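Putative tRNA (Adenine(37)-N6)-methyltransferase (Pseudomonas aeruginosa, PDB 7BTU) probably methylates the threonylcarbamoylated adenosine at position 37 of tRNA, with S-adenosyl-L-methionine as the methyl donor. Local coordinates at residues Gln182-Leu187 / Trp214-His219; Glu186-Cys191 / Ile228-Val233. All coordinates share one frame; numbering follows the deposited sequence.

Interaction 1: residues Gln182-Leu187 / Trp214-His219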
loop_
_atom_site.group_PDB
_atom_site.type_symbol
_atom_site.label_atom_id
_atom_site.label_comp_id
_atom_site.label_asym_id
_atom_site.label_seq_id
_atom_site.Cartn_x
_atom_site.Cartn_y
_atom_site.Cartn_z
ATOM N N GLN B 182 1.005 -26.570 -12.150
ATOM C CA GLN B 182 0.250 -25.339 -11.897
ATOM C C GLN B 182 -1.212 -25.613 -12.182
ATOM O O GLN B 182 -1.521 -26.472 -13.020
ATOM C CB GLN B 182 0.719 -24.151 -12.780
ATOM C CG GLN B 182 2.129 -23.610 -12.436
ATOM C CD GLN B 182 2.102 -22.927 -11.078
ATOM O OE1 GLN B 182 1.033 -22.475 -10.627
ATOM N NE2 GLN B 182 3.245 -22.793 -10.458
ATOM N N PRO B 183 -2.148 -24.913 -11.496
ATOM C CA PRO B 183 -3.602 -25.132 -11.794
ATOM C C PRO B 183 -4.045 -24.387 -13.049
ATOM O O PRO B 183 -4.761 -23.371 -12.989
ATOM C CB PRO B 183 -4.291 -24.597 -10.537
ATOM C CG PRO B 183 -3.356 -23.461 -10.089
ATOM C CD PRO B 183 -1.937 -24.020 -10.337
ATOM N N VAL B 184 -3.609 -24.897 -14.206
ATOM C CA VAL B 184 -3.740 -24.145 -15.458
ATOM C C VAL B 184 -5.204 -23.942 -15.820
ATOM O O VAL B 184 -5.604 -22.863 -16.285
ATOM C CB VAL B 184 -2.953 -24.830 -16.596
ATOM C CG1 VAL B 184 -3.373 -24.253 -18.020
ATOM C CG2 VAL B 184 -1.451 -24.645 -16.388
ATOM N N ALA B 185 -6.016 -24.989 -15.692
ATOM C CA ALA B 185 -7.419 -24.854 -16.087
ATOM C C ALA B 185 -8.111 -23.800 -15.235
ATOM O O ALA B 185 -8.856 -22.954 -15.752
ATOM C CB ALA B 185 -8.145 -26.189 -15.956
ATOM N N GLU B 186 -7.851 -23.823 -13.912
ATOM C CA GLU B 186 -8.480 -22.859 -13.023
ATOM C C GLU B 186 -7.971 -21.461 -13.308
ATOM O O GLU B 186 -8.748 -20.500 -13.308
ATOM C CB GLU B 186 -8.192 -23.198 -11.556
ATOM C CG GLU B 186 -9.040 -24.399 -11.128
ATOM C CD GLU B 186 -8.797 -24.731 -9.671
ATOM O OE1 GLU B 186 -7.828 -25.463 -9.404
ATOM O OE2 GLU B 186 -9.555 -24.244 -8.803
ATOM N N LEU B 187 -6.680 -21.342 -13.571
ATOM C CA LEU B 187 -6.141 -20.017 -13.892
ATOM C C LEU B 187 -6.815 -19.474 -15.135
ATOM O O LEU B 187 -7.203 -18.293 -15.184
ATOM C CB LEU B 187 -4.639 -20.098 -14.113
ATOM C CG LEU B 187 -3.959 -18.821 -14.640
ATOM C CD1 LEU B 187 -4.075 -17.654 -13.692
ATOM C CD2 LEU B 187 -2.484 -19.152 -14.896
ATOM N N TRP B 214 2.004 -18.506 -18.207
ATOM C CA TRP B 214 3.186 -19.352 -18.086
ATOM C C TRP B 214 3.838 -19.419 -19.471
ATOM O O TRP B 214 4.067 -18.367 -20.075
ATOM C CB TRP B 214 2.803 -20.697 -17.475
ATOM C CG TRP B 214 2.361 -20.579 -15.986
ATOM C CD1 TRP B 214 1.151 -20.875 -15.484
ATOM C CD2 TRP B 214 3.181 -20.174 -14.871
ATOM N NE1 TRP B 214 1.138 -20.661 -14.107
ATOM C CE2 TRP B 214 2.376 -20.225 -13.717
ATOM C CE3 TRP B 214 4.502 -19.726 -14.747
ATOM C CZ2 TRP B 214 2.854 -19.876 -12.432
ATOM C CZ3 TRP B 214 4.989 -19.365 -13.451
ATOM C CH2 TRP B 214 4.161 -19.439 -12.318
ATOM N N ASP B 215 4.131 -20.608 -20.015
ATOM C CA ASP B 215 4.725 -20.732 -21.344
ATOM C C ASP B 215 3.678 -21.153 -22.375
ATOM O O ASP B 215 4.011 -21.788 -23.384
ATOM C CB ASP B 215 5.923 -21.699 -21.338
ATOM C CG ASP B 215 5.547 -23.114 -20.844
ATOM O OD1 ASP B 215 4.344 -23.369 -20.605
ATOM O OD2 ASP B 215 6.445 -23.964 -20.679
ATOM N N LEU B 216 2.416 -20.827 -22.116
ATOM C CA LEU B 216 1.297 -21.278 -22.951
ATOM C C LEU B 216 0.698 -20.123 -23.757
ATOM O O LEU B 216 0.729 -18.971 -23.323
ATOM C CB LEU B 216 0.179 -21.883 -22.097
ATOM C CG LEU B 216 0.567 -22.802 -20.925
ATOM C CD1 LEU B 216 -0.699 -23.193 -20.187
ATOM C CD2 LEU B 216 1.201 -24.025 -21.518
ATOM N N ASP B 217 0.074 -20.468 -24.904
ATOM C CA ASP B 217 -0.829 -19.574 -25.637
ATOM C C ASP B 217 -2.232 -20.164 -25.508
ATOM O O ASP B 217 -2.435 -21.342 -25.778
ATOM C CB ASP B 217 -0.441 -19.462 -27.114
ATOM C CG ASP B 217 0.958 -18.877 -27.293
ATOM O OD1 ASP B 217 1.219 -17.770 -26.768
ATOM O OD2 ASP B 217 1.785 -19.525 -27.955
ATOM N N VAL B 218 -3.168 -19.374 -25.013
ATOM C CA VAL B 218 -4.541 -19.815 -24.745
ATOM C C VAL B 218 -5.403 -19.037 -25.715
ATOM O O VAL B 218 -5.264 -17.805 -25.801
ATOM C CB VAL B 218 -4.936 -19.522 -23.285
ATOM C CG1 VAL B 218 -6.434 -19.900 -23.000
ATOM C CG2 VAL B 218 -3.991 -20.321 -22.324
ATOM N N HIS B 219 -6.266 -19.732 -26.458
ATOM C CA HIS B 219 -7.123 -19.051 -27.420
ATOM C C HIS B 219 -8.565 -19.247 -27.015
ATOM O O HIS B 219 -8.932 -20.318 -26.503
ATOM C CB HIS B 219 -6.903 -19.551 -28.855
ATOM C CG HIS B 219 -5.513 -19.305 -29.324
ATOM N ND1 HIS B 219 -4.570 -20.306 -29.412
ATOM C CD2 HIS B 219 -4.875 -18.155 -29.644
ATOM C CE1 HIS B 219 -3.418 -19.786 -29.801
ATOM N NE2 HIS B 219 -3.586 -18.486 -29.962
HETATM O O HOH W 1 -0.593 -20.470 -11.899
#

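Interaction 2: residues Glu186-Cys191 / Ile228-Val233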
loop_
_atom_site.group_PDB
_atom_site.type_symbol
_atom_site.label_atom_id
_atom_site.label_comp_id
_atom_site.label_asym_id
_atom_site.label_seq_id
_atom_site.Cartn_x
_atom_site.Cartn_y
_atom_site.Cartn_z
ATOM N N GLU B 186 -7.851 -23.823 -13.912
ATOM C CA GLU B 186 -8.480 -22.859 -13.023
ATOM C C GLU B 186 -7.971 -21.461 -13.308
ATOM O O GLU B 186 -8.748 -20.500 -13.308
ATOM C CB GLU B 186 -8.192 -23.198 -11.556
ATOM C CG GLU B 186 -9.040 -24.399 -11.128
ATOM C CD GLU B 186 -8.797 -24.731 -9.671
ATOM O OE1 GLU B 186 -7.828 -25.463 -9.404
ATOM O OE2 GLU B 186 -9.555 -24.244 -8.803
ATOM N N LEU B 187 -6.680 -21.342 -13.571
ATOM C CA LEU B 187 -6.141 -20.017 -13.892
ATOM C C LEU B 187 -6.815 -19.474 -15.135
ATOM O O LEU B 187 -7.203 -18.293 -15.184
ATOM C CB LEU B 187 -4.639 -20.098 -14.113
ATOM C CG LEU B 187 -3.959 -18.821 -14.640
ATOM C CD1 LEU B 187 -4.075 -17.654 -13.692
ATOM C CD2 LEU B 187 -2.484 -19.152 -14.896
ATOM N N ILE B 188 -6.911 -20.314 -16.169
ATOM C CA ILE B 188 -7.513 -19.845 -17.425
ATOM C C ILE B 188 -8.931 -19.365 -17.164
ATOM O O ILE B 188 -9.322 -18.264 -17.560
ATOM C CB ILE B 188 -7.457 -20.942 -18.508
ATOM C CG1 ILE B 188 -6.011 -21.161 -18.992
ATOM C CG2 ILE B 188 -8.437 -20.589 -19.701
ATOM C CD1 ILE B 188 -5.815 -22.391 -19.971
ATOM N N GLU B 189 -9.708 -20.172 -16.441
ATOM C CA GLU B 189 -11.077 -19.803 -16.126
ATOM C C GLU B 189 -11.130 -18.496 -15.334
ATOM O O GLU B 189 -11.981 -17.637 -15.604
ATOM C CB GLU B 189 -11.719 -20.954 -15.345
ATOM C CG GLU B 189 -13.055 -20.690 -14.764
ATOM C CD GLU B 189 -13.977 -21.888 -14.916
ATOM O OE1 GLU B 189 -13.501 -22.956 -15.389
ATOM O OE2 GLU B 189 -15.185 -21.744 -14.617
ATOM N N GLN B 190 -10.262 -18.348 -14.314
ATOM C CA GLN B 190 -10.340 -17.165 -13.478
ATOM C C GLN B 190 -9.889 -15.922 -14.227
ATOM O O GLN B 190 -10.409 -14.840 -13.989
ATOM C CB GLN B 190 -9.500 -17.339 -12.201
ATOM C CG GLN B 190 -10.157 -18.365 -11.262
ATOM C CD GLN B 190 -9.206 -18.934 -10.260
ATOM O OE1 GLN B 190 -8.203 -18.296 -9.904
ATOM N NE2 GLN B 190 -9.523 -20.142 -9.760
ATOM N N CYS B 191 -8.884 -16.063 -15.107
ATOM C CA CYS B 191 -8.393 -14.953 -15.941
ATOM C C CYS B 191 -9.435 -14.530 -16.976
ATOM O O CYS B 191 -9.655 -13.330 -17.223
ATOM C CB CYS B 191 -7.096 -15.401 -16.655
ATOM S SG CYS B 191 -6.359 -14.288 -17.934
ATOM N N ILE B 228 -17.662 -16.878 -22.623
ATOM C CA ILE B 228 -16.375 -17.149 -23.228
ATOM C C ILE B 228 -16.218 -18.646 -23.393
ATOM O O ILE B 228 -16.581 -19.425 -22.498
ATOM C CB ILE B 228 -15.256 -16.555 -22.358
ATOM C CG1 ILE B 228 -15.253 -15.015 -22.527
ATOM C CG2 ILE B 228 -13.946 -17.187 -22.738
ATOM C CD1 ILE B 228 -14.185 -14.253 -21.664
ATOM N N ARG B 229 -15.642 -19.054 -24.512
ATOM C CA ARG B 229 -15.349 -20.455 -24.764
ATOM C C ARG B 229 -13.864 -20.614 -25.013
ATOM O O ARG B 229 -13.306 -19.914 -25.855
ATOM C CB ARG B 229 -16.195 -20.972 -25.963
ATOM C CG ARG B 229 -15.662 -22.281 -26.578
ATOM C CD ARG B 229 -16.327 -22.543 -28.033
ATOM N NE ARG B 229 -15.932 -23.826 -28.636
ATOM C CZ ARG B 229 -16.348 -24.971 -28.124
ATOM N NH1 ARG B 229 -17.131 -24.918 -27.070
ATOM N NH2 ARG B 229 -16.020 -26.159 -28.648
ATOM N N VAL B 230 -13.197 -21.491 -24.231
ATOM C CA VAL B 230 -11.772 -21.733 -24.447
ATOM C C VAL B 230 -11.639 -22.680 -25.621
ATOM O O VAL B 230 -12.227 -23.779 -25.620
ATOM C CB VAL B 230 -11.081 -22.353 -23.185
ATOM C CG1 VAL B 230 -9.551 -22.346 -23.366
ATOM C CG2 VAL B 230 -11.466 -21.606 -21.900
ATOM N N LEU B 231 -10.823 -22.298 -26.604
ATOM C CA LEU B 231 -10.714 -23.108 -27.810
ATOM C C LEU B 231 -9.538 -24.086 -27.723
ATOM O O LEU B 231 -9.655 -25.238 -28.124
ATOM C CB LEU B 231 -10.528 -22.185 -29.020
ATOM C CG LEU B 231 -11.701 -21.263 -29.322
ATOM C CD1 LEU B 231 -11.263 -20.121 -30.266
ATOM C CD2 LEU B 231 -12.767 -22.120 -30.036
ATOM N N ASP B 232 -8.381 -23.621 -27.262
ATOM C CA ASP B 232 -7.190 -24.479 -27.267
ATOM C C ASP B 232 -6.168 -23.879 -26.310
ATOM O O ASP B 232 -6.266 -22.707 -25.934
ATOM C CB ASP B 232 -6.588 -24.658 -28.656
ATOM C CG ASP B 232 -5.888 -23.401 -29.151
ATOM O OD1 ASP B 232 -4.933 -22.951 -28.526
ATOM O OD2 ASP B 232 -6.300 -22.847 -30.168
ATOM N N VAL B 233 -5.206 -24.706 -25.910
ATOM C CA VAL B 233 -4.126 -24.333 -24.977
ATOM C C VAL B 233 -2.892 -24.974 -25.583
ATOM O O VAL B 233 -2.854 -26.198 -25.745
ATOM C CB VAL B 233 -4.348 -24.860 -23.558
ATOM C CG1 VAL B 233 -3.162 -24.355 -22.636
ATOM C CG2 VAL B 233 -5.651 -24.318 -23.002
#

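Interaction 1: residues Gln182-Leu187 / Trp214-His219
Trp214 opens the segment and makes the largest share of this contact, meeting Gln182 and Leu187 through its indole. Gln182 CG sits 3.3 Å above one face of the ring, displaced toward the rim. Beyond CG the amide continues past the rim at CZ2, with Gln182 CD 3.4 Å from Trp214 CZ2. Amide and indole planes differ by 32°, so the two flat groups are inclined rather than stacked in parallel. A bend at chi2 (-69°) turns the Gln182 chain along the ring rim, and the rotation of the amide leaves OE1 near both CZ2 and NE1. There a single water, lying in the indole plane at the ring edge, closes a bridge: it accepts from Trp214 NE1 at 2.8 Å and donates to Gln182 OE1 at 2.9 Å. The polar ends are thus joined through solvent, and no direct hydrogen bond crosses the segments. Leu187 adds a methyl, its CD2 standing 4.0 Å from Trp214 NE1 with the two side chains roughly perpendicular. This is the start of a helix laid against a β-sheet in the TrmO C-terminal region: Pro183, centre of an inverse gamma turn, occupies the N-cap of helix 184-193, and Leu187 N bonds back to Pro183 O. Asp215 turns instead to helix 167-180, where its OD2 forms a salt bridge with Arg179. At Leu216, the first residue of strand 216-222, the contact becomes wholly apolar. Leu216 CD1 and Val184 CG1 meet tip to tip at 3.6 Å, while Val184 CG2 is the more distant branch at 4.1 Å. With CG1 anti to the backbone N (chi1 166°), Val184 directs that methyl at the strand; Leu216 also packs on His176 and Arg179 of helix 167-180.

Interaction 2: residues Glu186-Cys191 / Ile228-Val233
Helix-on-sheet packing in the TrmO C-terminal region defines this contact, in which helix 184-193 lies against strand 227-234. Its backbones are nearest at Ile188 and Val230, whose CA atoms are 8.4 Å apart, a separation bridged entirely by aliphatic side chains. Ile188 divides its two branches between two valines. Its CG2 methyl reaches Val230 CG2 at 3.9 Å, the side chains running at a slant to each other. The longer branch goes to the other valine: with chi2 extended at 173°, Ile188 CD1 meets Val233 CG2 tip to tip at 3.6 Å. That Val230 and Val233, three positions apart, both direct CB toward the helix fits the classic beta bulge between them, where Leu231 and Asp232 both lie opposite the single residue His219 and shift the strand's alternation by one residue. All three touching side chains are buried, and no hydrogen bond links the segments. Around them, Ile188 also rests on Val218 of strand 216-222 and on Trp165 of strand 162-165, while Val230 packs against Val163 of strand 162-165 and Ala169 of helix 167-180. That helix holds the bulged strand as well, through a hydrogen bond between Gln172 OE1 and Val233 N.

Helix 184-193 supplies one side of both contacts, and the other side comes from neighbouring antiparallel strands of one mixed sheet, 216-222 and 227-234. Both are core contacts, but interaction 1, at the helix start, runs out to a partly exposed polar margin where Gln182 and Trp214 share a bridging water. Interaction 2 uses Ile188, the residue after Leu187 and a turn beyond Val184; it is purely aliphatic, and covers about half the area (118 against 234 Å²). Their centres are 7 Å apart, and the packing is continuous: Val218 CG2 touches Ile188 CD1, and Leu216 CD1 touches Val233 CG1. A probable hydrogen bond, His219 O to Leu231 N, helps tie the strands together.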